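Local atomic coordinates of putative aminomethyltransferase (Leptospirillum rubarum, PDB entry 3TTG), a protein that probably binds folate and may transfer one-carbon units, as in aminomethyltransferases of the glycine cleavage T-protein family. Residues E137-G142 and Q187-I192; E51-K56 and R123-I128; V296-P301 and L339-A344; F242-G247 and G273-S278. All blocks are in the same frame, centred on the assembly; numbering follows the deposited sequence.

Overall arrangement
From the N terminus the four contacts follow one another in series, and none nests in or crosses another. Contact 2 closes first, when 123-128 returns to 51-56 at one end of a five-stranded antiparallel sheet. The next strand, 135-141, opens contact 1, where 187-192 joins it inside a mixed sheet; both lie in the folate-binding domain. Contact 4 ties a loop of that domain, 242-247, to the start of strand 277-284. Contact 3 joins the two outermost strands of the C-terminal sheet, which strand 277-284 also enters. Contacts 2 and 3 are farthest apart, their centres about 49 Å from each other; those of contacts 3 and 4 are about 21 Å apart.

Contact 1. Residues E137-G142 and Q187-I192; sequences EIRLVG and QADLFI
Glu137 runs alongside Phe191 and lays its CG over one face of the ring, a CH-pi contact 4.0 Å from the Phe191 centroid and offset toward the rim. With CG anti to the backbone N (chi1 -166°) and the chain straight beyond it, the carboxylate is carried to the CZ end of the ring, turned only 22° from its plane, with Glu137 OE2 3.4 Å from Asp189 CB. There the two acids stand close, Glu137 OE2 being 3.8 Å from Asp189 OD1, with their planes nearly perpendicular. Arg139 takes hold of Glu137 side-on: NE reaches Glu137 OE2 at 2.8 Å and NH2 reaches Glu137 OE1 at 3.0 Å, both from above the carboxylate plane. Its link to Asp189 is a long salt bridge, Arg139 NE to Asp189 OD1 at 3.9 Å. A water donates to Glu137 OE2 and, weakly, to Asp189 OD2, which is also bonded to His174. Tyr221 OH holds Arg139 NH1, and the backbone N of Arg45 binds Glu137 OE1. On the other face Leu140 CD1 meets Leu190 CD1 at 4.0 Å, among Ile138, Ala188 and Ile192, with helices 145-152 and 197-211 packed against them. Paired backbone bonds join Ile138 to Leu190 and Leu140 to Ala188. This strand pair thus has an apolar face and one carrying a largely buried ionic network, in which the guanidinium probably offsets the repulsion between two neighbouring acids.

Contact 2. Residues E51-K56 and R123-I128; sequences EGEDRK and RTKAKI
Asp54 N donates to Lys125 O at 2.7 Å. The acceptor's own residue answers: Lys125 N bonds to Asp54 OD2 at 2.9 Å, meeting the carboxylate on the anti side, though well out of its plane. The first torsion of Asp54 (chi1 -62°) sets the carboxylate on the side of its own N-H, so that OD2 can take Lys125 N while that N-H serves Lys125 O. With alanine in place of Asp54, Lys125 N would probably lose its side-chain acceptor, and the inverse gamma turn centred on Lys125 would be held less firmly. Next to this clasp, Glu53 and Lys125 run alongside each other, with Glu53 OE1 3.6 Å from Lys125 CD; their charged ends do not meet. Gly52 lies so close to the same carbonyl that a beta carbon would clash with Lys125 O. Its own carbonyl is gripped from opposite faces by one residue: Arg55 N closes the type I turn from Gly52 to Arg55, and Arg55 NH1 adds a side-chain hold. Farther along, Glu51 and Lys127 form an antiparallel hydrogen-bonded pair, Lys127 N to Glu51 O being 2.8 Å, and Glu51 CG packs 3.9 Å from Lys127 CB. This surface contact joins strand 48-51 to the edge strand 127-130, while Asp54, at the N-cap position, leads directly into helix 55-60.

Contact 3. Residues V296-P301 and L339-A344; sequences VTLFNP and LLLPDA
The Phe299 ring meets Leu340 O at its edge, near the ring plane, with 3.6 Å from Phe299 CD2 to that oxygen. Leu341 C also lies near this edge, and Pro342 approaches at an oblique angle. Over one ring face sits Thr297 CG2 of the same strand, 3.5 Å above the plane and displaced toward the rim. The backbones of Phe299 and Leu340 form a single antiparallel hydrogen-bonded bridge, with Phe299 N 2.8 Å from Leu340 O. Packing is tight farther along: Val296 CG1, anti to its backbone nitrogen (chi1 -161°), presses on Pro342 CD at 3.3 Å. The proline also closes over Thr297 O, which is buried and has no polar partner. Inward, Leu298 and Leu341 lie side by side and touch through their CD2 methyls at 3.6 Å. At the other end Pro301 CB rests 3.8 Å from Leu340 CD1. Strand 296-299 and strand 338-340 are the two outermost strands of the six-stranded antiparallel sheet, so this bridge brings its ends together, as expected for the C-terminal barrel of the T-protein family. Val347 of strand 346-350 touches Leu298 and Leu341, and Glu306 of strand 306-316 touches Phe299.

Contact 4. Residues F242-G247 and G273-S278; sequences FPAEAG and GHLNRS
Arg277 carries its CG in the crowded position between backbone N and carbonyl carbon (chi1 58°) and then runs extended to NE, which brings it across the carboxylate of Glu245. Glu245 is extended too, its CG beside its own N, and the two side chains meet in a salt bridge with Arg277 NE 3.1 Å from Glu245 OE2. The oxygen lies in the guanidinium plane, but the nitrogen comes from above the carboxylate plane, and the two planes are 65° apart. The other oxygen turns back into its own loop, Glu245 OE1 accepting from Phe242 N at 3.0 Å. A leucine in place of Glu245 would probably deprive Arg277 NE and Phe242 N of their acceptor and leave the arginine side chain freer to turn. Beside this polar grip, Leu275 CD1 packs 3.8 Å from Ala244 CB and also touches Glu245 CG. Ser278 CA makes a CH...O contact of 3.5 Å with Glu245 O. Arg277 O, buried by the contact, has no polar partner. The loop 242-247, between helices 218-227 and 249-252, is thereby fixed to the start of strand 277-284; Leu269 of helix 263-271 touches both Ala244 and Leu275, and Tyr327 of strand 321-329 packs on Glu245.

Contact 1. Residues E137-G142 and Q187-I192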
loop_
_atom_site.group_PDB
_atom_site.type_symbol
_atom_site.label_atom_id
_atom_site.label_comp_id
_atom_site.label_asym_id
_atom_site.label_seq_id
_atom_site.Cartn_x
_atom_site.Cartn_y
_atom_site.Cartn_z
ATOM N N GLU A 137 13.989 -7.086 -3.223
ATOM C CA GLU A 137 13.399 -5.837 -2.746
ATOM C C GLU A 137 13.949 -5.463 -1.337
ATOM O O GLU A 137 14.164 -6.326 -0.479
ATOM C CB GLU A 137 11.873 -5.911 -2.744
ATOM C CG GLU A 137 11.202 -4.553 -2.578
ATOM C CD GLU A 137 9.676 -4.524 -2.583
ATOM O OE1 GLU A 137 9.040 -5.597 -2.664
ATOM O OE2 GLU A 137 9.115 -3.428 -2.361
ATOM N N ILE A 138 14.308 -4.204 -1.165
ATOM C CA ILE A 138 14.707 -3.633 0.136
ATOM C C ILE A 138 13.827 -2.448 0.295
ATOM O O ILE A 138 13.758 -1.634 -0.631
ATOM C CB ILE A 138 16.198 -3.216 0.246
ATOM C CG1 ILE A 138 17.155 -4.310 -0.211
ATOM C CG2 ILE A 138 16.516 -2.701 1.656
ATOM C CD1 ILE A 138 18.672 -3.911 -0.252
ATOM N N ARG A 139 13.201 -2.287 1.456
ATOM C CA ARG A 139 12.334 -1.131 1.679
ATOM C C ARG A 139 12.885 -0.185 2.708
ATOM O O ARG A 139 13.421 -0.602 3.762
ATOM C CB ARG A 139 10.957 -1.558 2.110
ATOM C CG ARG A 139 10.292 -2.342 1.033
ATOM C CD ARG A 139 8.876 -2.630 1.327
ATOM N NE ARG A 139 8.366 -3.602 0.350
ATOM C CZ ARG A 139 7.376 -4.473 0.564
ATOM N NH1 ARG A 139 6.690 -4.443 1.692
ATOM N NH2 ARG A 139 7.059 -5.376 -0.364
ATOM N N LEU A 140 12.657 1.130 2.439
ATOM C CA LEU A 140 13.051 2.199 3.332
ATOM C C LEU A 140 11.817 2.972 3.736
ATOM O O LEU A 140 10.975 3.213 2.875
ATOM C CB LEU A 140 14.045 3.149 2.648
ATOM C CG LEU A 140 15.480 2.651 2.420
ATOM C CD1 LEU A 140 16.218 3.657 1.509
ATOM C CD2 LEU A 140 16.200 2.455 3.719
ATOM N N VAL A 141 11.690 3.355 5.031
ATOM C CA VAL A 141 10.588 4.202 5.478
ATOM C C VAL A 141 11.123 5.311 6.378
ATOM O O VAL A 141 12.109 5.101 7.064
ATOM C CB VAL A 141 9.458 3.423 6.202
ATOM C CG1 VAL A 141 8.814 2.379 5.295
ATOM C CG2 VAL A 141 9.950 2.769 7.489
ATOM N N GLY A 142 10.429 6.450 6.428
ATOM C CA GLY A 142 10.764 7.510 7.362
ATOM C C GLY A 142 11.424 8.733 6.795
ATOM O O GLY A 142 11.816 8.752 5.624
ATOM N N GLN A 187 8.355 6.669 1.738
ATOM C CA GLN A 187 8.496 5.194 1.498
ATOM C C GLN A 187 9.210 4.954 0.209
ATOM O O GLN A 187 8.799 5.506 -0.807
ATOM C CB GLN A 187 7.173 4.478 1.432
ATOM C CG GLN A 187 6.321 4.561 2.656
ATOM C CD GLN A 187 4.995 3.903 2.412
ATOM O OE1 GLN A 187 4.018 4.547 1.967
ATOM N NE2 GLN A 187 4.911 2.627 2.716
ATOM N N ALA A 188 10.322 4.236 0.240
ATOM C CA ALA A 188 11.028 3.894 -0.968
ATOM C C ALA A 188 11.238 2.395 -1.054
ATOM O O ALA A 188 11.540 1.740 -0.047
ATOM C CB ALA A 188 12.365 4.595 -1.018
ATOM N N ASP A 189 11.029 1.846 -2.256
ATOM C CA ASP A 189 11.241 0.431 -2.544
ATOM C C ASP A 189 12.359 0.291 -3.542
ATOM O O ASP A 189 12.265 0.764 -4.678
ATOM C CB ASP A 189 10.015 -0.228 -3.084
ATOM C CG ASP A 189 8.771 0.007 -2.234
ATOM O OD1 ASP A 189 8.894 0.051 -0.966
ATOM O OD2 ASP A 189 7.708 0.221 -2.820
ATOM N N LEU A 190 13.375 -0.407 -3.144
ATOM C CA LEU A 190 14.548 -0.607 -3.969
ATOM C C LEU A 190 14.527 -2.019 -4.536
ATOM O O LEU A 190 14.524 -2.953 -3.755
ATOM C CB LEU A 190 15.823 -0.414 -3.134
ATOM C CG LEU A 190 16.183 0.962 -2.603
ATOM C CD1 LEU A 190 15.136 1.502 -1.644
ATOM C CD2 LEU A 190 17.505 0.910 -1.832
ATOM N N PHE A 191 14.556 -2.180 -5.864
ATOM C CA PHE A 191 14.645 -3.501 -6.528
ATOM C C PHE A 191 16.038 -3.642 -7.042
ATOM O O PHE A 191 16.390 -3.021 -8.046
ATOM C CB PHE A 191 13.603 -3.576 -7.639
ATOM C CG PHE A 191 12.217 -3.682 -7.057
ATOM C CD1 PHE A 191 11.604 -4.915 -6.895
ATOM C CD2 PHE A 191 11.504 -2.554 -6.734
ATOM C CE1 PHE A 191 10.310 -5.004 -6.371
ATOM C CE2 PHE A 191 10.248 -2.651 -6.141
ATOM C CZ PHE A 191 9.644 -3.877 -6.022
ATOM N N ILE A 192 16.874 -4.376 -6.280
ATOM C CA ILE A 192 18.309 -4.502 -6.496
ATOM C C ILE A 192 18.633 -5.762 -7.287
ATOM O O ILE A 192 18.158 -6.824 -6.896
ATOM C CB ILE A 192 18.999 -4.523 -5.100
ATOM C CG1 ILE A 192 18.598 -3.243 -4.295
ATOM C CG2 ILE A 192 20.515 -4.629 -5.248
ATOM C CD1 ILE A 192 18.977 -1.854 -4.997
HETATM O O HOH W 1 6.945 -2.441 -3.339
HETATM O O HOH W 2 9.045 1.450 1.659
#

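Contact 2. Residues E51-K56 and R123-I128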
loop_
_atom_site.group_PDB
_atom_site.type_symbol
_atom_site.label_atom_id
_atom_site.label_comp_id
_atom_site.label_asym_id
_atom_site.label_seq_id
_atom_site.Cartn_x
_atom_site.Cartn_y
_atom_site.Cartn_z
ATOM N N GLU A 51 5.720 -4.453 -22.781
ATOM C CA GLU A 51 6.305 -3.821 -23.950
ATOM C C GLU A 51 5.429 -4.000 -25.146
ATOM O O GLU A 51 4.455 -4.764 -25.103
ATOM C CB GLU A 51 7.690 -4.433 -24.184
ATOM C CG GLU A 51 7.695 -5.807 -24.812
ATOM C CD GLU A 51 9.072 -6.459 -24.893
ATOM O OE1 GLU A 51 9.301 -7.214 -25.867
ATOM O OE2 GLU A 51 9.921 -6.211 -24.001
ATOM N N GLY A 52 5.723 -3.236 -26.184
ATOM C CA GLY A 52 5.020 -3.325 -27.458
ATOM C C GLY A 52 4.369 -2.021 -27.843
ATOM O O GLY A 52 4.155 -1.140 -27.013
ATOM N N GLU A 53 4.029 -1.912 -29.115
ATOM C CA GLU A 53 3.445 -0.707 -29.686
ATOM C C GLU A 53 2.083 -0.351 -29.061
ATOM O O GLU A 53 1.804 0.827 -28.914
ATOM C CB GLU A 53 3.312 -0.860 -31.210
ATOM C CG GLU A 53 4.676 -0.683 -31.857
ATOM C CD GLU A 53 4.681 -1.100 -33.317
ATOM O OE1 GLU A 53 3.602 -1.011 -33.954
ATOM O OE2 GLU A 53 5.739 -1.567 -33.805
ATOM N N ASP A 54 1.279 -1.349 -28.660
ATOM C CA ASP A 54 -0.038 -1.109 -28.019
ATOM C C ASP A 54 0.009 -1.246 -26.500
ATOM O O ASP A 54 -1.049 -1.325 -25.894
ATOM C CB ASP A 54 -1.080 -2.100 -28.550
ATOM C CG ASP A 54 -1.350 -1.985 -30.048
ATOM O OD1 ASP A 54 -1.138 -0.883 -30.614
ATOM O OD2 ASP A 54 -1.755 -2.994 -30.653
ATOM N N ARG A 55 1.183 -1.161 -25.867
ATOM C CA ARG A 55 1.272 -1.334 -24.411
ATOM C C ARG A 55 0.422 -0.323 -23.640
ATOM O O ARG A 55 -0.178 -0.679 -22.643
ATOM C CB ARG A 55 2.738 -1.288 -23.927
ATOM C CG ARG A 55 3.424 0.047 -24.077
ATOM C CD ARG A 55 4.913 -0.028 -23.884
ATOM N NE ARG A 55 5.558 1.284 -24.003
ATOM C CZ ARG A 55 5.823 1.936 -25.137
ATOM N NH1 ARG A 55 5.460 1.430 -26.312
ATOM N NH2 ARG A 55 6.426 3.106 -25.105
ATOM N N LYS A 56 0.368 0.919 -24.111
ATOM C CA LYS A 56 -0.279 2.020 -23.388
ATOM C C LYS A 56 -1.790 1.893 -23.429
ATOM O O LYS A 56 -2.439 1.952 -22.414
ATOM C CB LYS A 56 0.184 3.377 -23.986
ATOM C CG LYS A 56 1.663 3.701 -23.702
ATOM C CD LYS A 56 1.863 4.790 -22.608
ATOM C CE LYS A 56 3.275 5.358 -22.574
ATOM N NZ LYS A 56 4.076 4.835 -21.421
ATOM N N ARG A 123 -4.153 -10.142 -31.754
ATOM C CA ARG A 123 -3.417 -9.141 -32.526
ATOM C C ARG A 123 -3.194 -7.831 -31.746
ATOM O O ARG A 123 -2.952 -6.792 -32.358
ATOM C CB ARG A 123 -4.061 -8.877 -33.922
ATOM C CG ARG A 123 -3.959 -10.069 -34.900
ATOM C CD ARG A 123 -4.783 -9.853 -36.171
ATOM N NE ARG A 123 -4.170 -8.855 -37.061
ATOM C CZ ARG A 123 -4.794 -7.856 -37.701
ATOM N NH1 ARG A 123 -6.108 -7.677 -37.567
ATOM N NH2 ARG A 123 -4.107 -7.031 -38.484
ATOM N N THR A 124 -3.223 -7.867 -30.408
ATOM C CA THR A 124 -2.858 -6.693 -29.621
ATOM C C THR A 124 -1.305 -6.711 -29.578
ATOM O O THR A 124 -0.719 -7.752 -29.321
ATOM C CB THR A 124 -3.560 -6.675 -28.243
ATOM O OG1 THR A 124 -4.934 -6.401 -28.455
ATOM C CG2 THR A 124 -2.984 -5.627 -27.319
ATOM N N LYS A 125 -0.659 -5.586 -29.876
ATOM C CA LYS A 125 0.798 -5.489 -29.945
ATOM C C LYS A 125 1.369 -5.148 -28.575
ATOM O O LYS A 125 1.778 -4.025 -28.317
ATOM C CB LYS A 125 1.226 -4.455 -30.999
ATOM C CG LYS A 125 0.757 -4.776 -32.394
ATOM C CD LYS A 125 1.250 -3.746 -33.398
ATOM C CE LYS A 125 0.739 -4.029 -34.800
ATOM N NZ LYS A 125 1.278 -5.304 -35.332
ATOM N N ALA A 126 1.305 -6.109 -27.661
ATOM C CA ALA A 126 1.846 -5.960 -26.316
ATOM C C ALA A 126 2.367 -7.317 -25.882
ATOM O O ALA A 126 1.827 -8.324 -26.297
ATOM C CB ALA A 126 0.799 -5.420 -25.340
ATOM N N LYS A 127 3.397 -7.342 -25.071
ATOM C CA LYS A 127 4.007 -8.559 -24.562
ATOM C C LYS A 127 4.295 -8.353 -23.075
ATOM O O LYS A 127 4.725 -7.282 -22.695
ATOM C CB LYS A 127 5.320 -8.873 -25.368
ATOM C CG LYS A 127 6.373 -9.784 -24.692
ATOM C CD LYS A 127 5.961 -11.270 -24.620
ATOM C CE LYS A 127 7.093 -12.239 -24.256
ATOM N NZ LYS A 127 7.357 -12.368 -22.788
ATOM N N ILE A 128 4.058 -9.370 -22.257
ATOM C CA ILE A 128 4.265 -9.299 -20.815
ATOM C C ILE A 128 5.460 -10.153 -20.434
ATOM O O ILE A 128 5.568 -11.275 -20.911
ATOM C CB ILE A 128 2.978 -9.753 -20.059
ATOM C CG1 ILE A 128 1.791 -8.837 -20.408
ATOM C CG2 ILE A 128 3.224 -9.764 -18.533
ATOM C CD1 ILE A 128 0.512 -9.554 -20.361
#

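Contact 3. Residues V296-P301 and L339-A344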
loop_
_atom_site.group_PDB
_atom_site.type_symbol
_atom_site.label_atom_id
_atom_site.label_comp_id
_atom_site.label_asym_id
_atom_site.label_seq_id
_atom_site.Cartn_x
_atom_site.Cartn_y
_atom_site.Cartn_z
ATOM N N VAL A 296 -12.972 -9.387 11.185
ATOM C CA VAL A 296 -13.846 -9.564 12.337
ATOM C C VAL A 296 -14.964 -8.577 12.245
ATOM O O VAL A 296 -14.724 -7.363 12.076
ATOM C CB VAL A 296 -13.142 -9.402 13.712
ATOM C CG1 VAL A 296 -13.994 -10.065 14.820
ATOM C CG2 VAL A 296 -11.781 -10.021 13.690
ATOM N N THR A 297 -16.177 -9.061 12.486
ATOM C CA THR A 297 -17.358 -8.190 12.528
ATOM C C THR A 297 -17.374 -7.311 13.763
ATOM O O THR A 297 -17.028 -7.769 14.846
ATOM C CB THR A 297 -18.617 -9.047 12.499
ATOM O OG1 THR A 297 -18.509 -9.724 11.282
ATOM C CG2 THR A 297 -19.918 -8.232 12.532
ATOM N N LEU A 298 -17.755 -6.048 13.584
ATOM C CA LEU A 298 -17.907 -5.092 14.659
ATOM C C LEU A 298 -19.389 -4.854 14.839
ATOM O O LEU A 298 -20.109 -4.807 13.854
ATOM C CB LEU A 298 -17.153 -3.773 14.381
ATOM C CG LEU A 298 -15.642 -3.897 14.206
ATOM C CD1 LEU A 298 -15.050 -2.620 13.736
ATOM C CD2 LEU A 298 -14.998 -4.333 15.490
ATOM N N PHE A 299 -19.847 -4.713 16.081
ATOM C CA PHE A 299 -21.259 -4.538 16.402
ATOM C C PHE A 299 -21.527 -3.234 17.105
ATOM O O PHE A 299 -20.732 -2.787 17.931
ATOM C CB PHE A 299 -21.745 -5.700 17.310
ATOM C CG PHE A 299 -21.681 -7.039 16.625
ATOM C CD1 PHE A 299 -22.750 -7.509 15.882
ATOM C CD2 PHE A 299 -20.563 -7.852 16.757
ATOM C CE1 PHE A 299 -22.689 -8.758 15.236
ATOM C CE2 PHE A 299 -20.490 -9.082 16.100
ATOM C CZ PHE A 299 -21.548 -9.523 15.331
ATOM N N ASN A 300 -22.705 -2.677 16.839
ATOM C CA ASN A 300 -23.228 -1.484 17.498
ATOM C C ASN A 300 -23.709 -1.877 18.926
ATOM O O ASN A 300 -24.647 -2.689 19.036
ATOM C CB ASN A 300 -24.408 -0.945 16.639
ATOM C CG ASN A 300 -25.127 0.276 17.163
ATOM O OD1 ASN A 300 -24.741 0.899 18.158
ATOM N ND2 ASN A 300 -26.203 0.644 16.482
ATOM N N PRO A 301 -23.110 -1.316 20.012
ATOM C CA PRO A 301 -23.550 -1.657 21.381
ATOM C C PRO A 301 -25.031 -1.360 21.703
ATOM O O PRO A 301 -25.571 -2.052 22.530
ATOM C CB PRO A 301 -22.617 -0.814 22.273
ATOM C CG PRO A 301 -21.525 -0.412 21.432
ATOM C CD PRO A 301 -22.014 -0.336 20.049
ATOM N N LEU A 339 -17.440 0.481 19.415
ATOM C CA LEU A 339 -18.040 -0.717 18.812
ATOM C C LEU A 339 -17.558 -1.948 19.575
ATOM O O LEU A 339 -16.542 -1.906 20.264
ATOM C CB LEU A 339 -17.727 -0.890 17.317
ATOM C CG LEU A 339 -18.189 0.211 16.282
ATOM C CD1 LEU A 339 -19.653 0.589 16.476
ATOM C CD2 LEU A 339 -17.243 1.421 16.244
ATOM N N LEU A 340 -18.262 -3.061 19.401
ATOM C CA LEU A 340 -17.911 -4.295 20.056
ATOM C C LEU A 340 -17.456 -5.362 19.090
ATOM O O LEU A 340 -18.057 -5.587 18.032
ATOM C CB LEU A 340 -19.141 -4.799 20.804
ATOM C CG LEU A 340 -19.579 -3.959 21.963
ATOM C CD1 LEU A 340 -21.022 -4.266 22.319
ATOM C CD2 LEU A 340 -18.706 -4.192 23.154
ATOM N N LEU A 341 -16.445 -6.083 19.503
ATOM C CA LEU A 341 -16.020 -7.298 18.836
ATOM C C LEU A 341 -16.984 -8.469 19.257
ATOM O O LEU A 341 -17.807 -8.285 20.178
ATOM C CB LEU A 341 -14.548 -7.582 19.179
ATOM C CG LEU A 341 -13.554 -6.679 18.425
ATOM C CD1 LEU A 341 -12.251 -6.629 19.188
ATOM C CD2 LEU A 341 -13.333 -7.178 16.995
ATOM N N PRO A 342 -16.918 -9.645 18.597
ATOM C CA PRO A 342 -17.875 -10.729 18.919
ATOM C C PRO A 342 -17.832 -11.229 20.385
ATOM O O PRO A 342 -18.848 -11.687 20.932
ATOM C CB PRO A 342 -17.493 -11.847 17.942
ATOM C CG PRO A 342 -16.859 -11.142 16.765
ATOM C CD PRO A 342 -16.125 -9.963 17.379
ATOM N N ASP A 343 -16.657 -11.139 21.017
ATOM C CA ASP A 343 -16.464 -11.538 22.428
ATOM C C ASP A 343 -16.686 -10.372 23.444
ATOM O O ASP A 343 -16.414 -10.500 24.651
ATOM C CB ASP A 343 -15.064 -12.106 22.585
ATOM C CG ASP A 343 -13.915 -11.125 22.491
ATOM O OD1 ASP A 343 -14.133 -9.950 21.981
ATOM O OD2 ASP A 343 -12.794 -11.512 22.871
ATOM N N ALA A 344 -17.168 -9.232 22.913
ATOM C CA ALA A 344 -17.533 -8.006 23.586
ATOM C C ALA A 344 -16.332 -7.141 24.032
ATOM O O ALA A 344 -16.559 -6.176 24.729
ATOM C CB ALA A 344 -18.486 -8.255 24.721
#

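Contact 4. Residues F242-G247 and G273-S278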
loop_
_atom_site.group_PDB
_atom_site.type_symbol
_atom_site.label_atom_id
_atom_site.label_comp_id
_atom_site.label_asym_id
_atom_site.label_seq_id
_atom_site.Cartn_x
_atom_site.Cartn_y
_atom_site.Cartn_z
ATOM N N PHE A 242 -14.467 -1.438 -2.629
ATOM C CA PHE A 242 -14.323 -0.456 -3.713
ATOM C C PHE A 242 -13.186 0.456 -3.417
ATOM O O PHE A 242 -12.954 0.738 -2.242
ATOM C CB PHE A 242 -15.554 0.400 -3.859
ATOM C CG PHE A 242 -16.829 -0.338 -4.215
ATOM C CD1 PHE A 242 -16.926 -1.051 -5.390
ATOM C CD2 PHE A 242 -17.961 -0.214 -3.433
ATOM C CE1 PHE A 242 -18.114 -1.692 -5.748
ATOM C CE2 PHE A 242 -19.147 -0.861 -3.789
ATOM C CZ PHE A 242 -19.225 -1.551 -4.972
ATOM N N PRO A 243 -12.515 1.023 -4.436
ATOM C CA PRO A 243 -11.422 2.007 -4.161
ATOM C C PRO A 243 -11.846 3.184 -3.266
ATOM O O PRO A 243 -11.097 3.573 -2.358
ATOM C CB PRO A 243 -11.077 2.507 -5.577
ATOM C CG PRO A 243 -11.394 1.401 -6.450
ATOM C CD PRO A 243 -12.676 0.814 -5.896
ATOM N N ALA A 244 -13.029 3.750 -3.494
ATOM C CA ALA A 244 -13.505 4.873 -2.656
ATOM C C ALA A 244 -13.795 4.444 -1.213
ATOM O O ALA A 244 -13.522 5.208 -0.293
ATOM C CB ALA A 244 -14.706 5.505 -3.244
ATOM N N GLU A 245 -14.274 3.208 -0.995
ATOM C CA GLU A 245 -14.433 2.706 0.380
ATOM C C GLU A 245 -13.083 2.675 1.088
ATOM O O GLU A 245 -12.978 3.035 2.248
ATOM C CB GLU A 245 -15.033 1.313 0.383
ATOM C CG GLU A 245 -16.470 1.320 -0.052
ATOM C CD GLU A 245 -17.070 -0.068 -0.020
ATOM O OE1 GLU A 245 -16.372 -1.061 -0.349
ATOM O OE2 GLU A 245 -18.266 -0.156 0.327
ATOM N N ALA A 246 -12.055 2.228 0.382
ATOM C CA ALA A 246 -10.666 2.179 0.893
ATOM C C ALA A 246 -9.961 3.536 1.059
ATOM O O ALA A 246 -8.859 3.566 1.619
ATOM C CB ALA A 246 -9.838 1.284 0.002
ATOM N N GLY A 247 -10.598 4.656 0.694
ATOM C CA GLY A 247 -9.976 5.963 0.803
ATOM C C GLY A 247 -8.855 6.196 -0.205
ATOM O O GLY A 247 -8.016 7.064 0.016
ATOM N N GLY A 273 -24.076 7.772 -6.319
ATOM C CA GLY A 273 -24.180 6.832 -5.239
ATOM C C GLY A 273 -23.719 7.400 -3.926
ATOM O O GLY A 273 -23.260 8.553 -3.824
ATOM N N HIS A 274 -23.908 6.572 -2.913
ATOM C CA HIS A 274 -23.611 6.923 -1.534
ATOM C C HIS A 274 -22.634 5.910 -1.006
ATOM O O HIS A 274 -22.812 4.691 -1.194
ATOM C CB HIS A 274 -24.915 6.969 -0.694
ATOM C CG HIS A 274 -26.127 7.249 -1.531
ATOM N ND1 HIS A 274 -26.539 8.545 -1.789
ATOM C CD2 HIS A 274 -26.896 6.395 -2.251
ATOM C CE1 HIS A 274 -27.567 8.440 -2.619
ATOM N NE2 HIS A 274 -27.810 7.165 -2.932
ATOM N N LEU A 275 -21.582 6.423 -0.378
ATOM C CA LEU A 275 -20.572 5.601 0.219
ATOM C C LEU A 275 -21.133 5.095 1.577
ATOM O O LEU A 275 -21.359 5.886 2.495
ATOM C CB LEU A 275 -19.287 6.433 0.372
ATOM C CG LEU A 275 -18.037 5.595 0.545
ATOM C CD1 LEU A 275 -17.519 5.150 -0.784
ATOM C CD2 LEU A 275 -16.992 6.323 1.399
ATOM N N ASN A 276 -21.398 3.803 1.674
ATOM C CA ASN A 276 -21.995 3.193 2.865
ATOM C C ASN A 276 -20.978 2.938 3.992
ATOM O O ASN A 276 -21.349 2.931 5.163
ATOM C CB ASN A 276 -22.654 1.868 2.498
ATOM C CG ASN A 276 -23.863 2.011 1.599
ATOM O OD1 ASN A 276 -24.719 2.884 1.797
ATOM N ND2 ASN A 276 -24.000 1.115 0.630
ATOM N N ARG A 277 -19.722 2.661 3.629
ATOM C CA ARG A 277 -18.693 2.392 4.590
ATOM C C ARG A 277 -17.399 3.009 4.119
ATOM O O ARG A 277 -17.263 3.305 2.932
ATOM C CB ARG A 277 -18.578 0.901 4.832
ATOM C CG ARG A 277 -18.300 0.110 3.613
ATOM C CD ARG A 277 -18.386 -1.343 3.901
ATOM N NE ARG A 277 -18.141 -2.116 2.692
ATOM C CZ ARG A 277 -18.040 -3.437 2.660
ATOM N NH1 ARG A 277 -18.160 -4.147 3.779
ATOM N NH2 ARG A 277 -17.815 -4.062 1.512
ATOM N N SER A 278 -16.487 3.274 5.052
ATOM C CA SER A 278 -15.223 3.937 4.760
ATOM C C SER A 278 -14.108 3.425 5.642
ATOM O O SER A 278 -14.354 2.988 6.756
ATOM C CB SER A 278 -15.342 5.454 4.902
ATOM O OG SER A 278 -15.789 5.791 6.198
#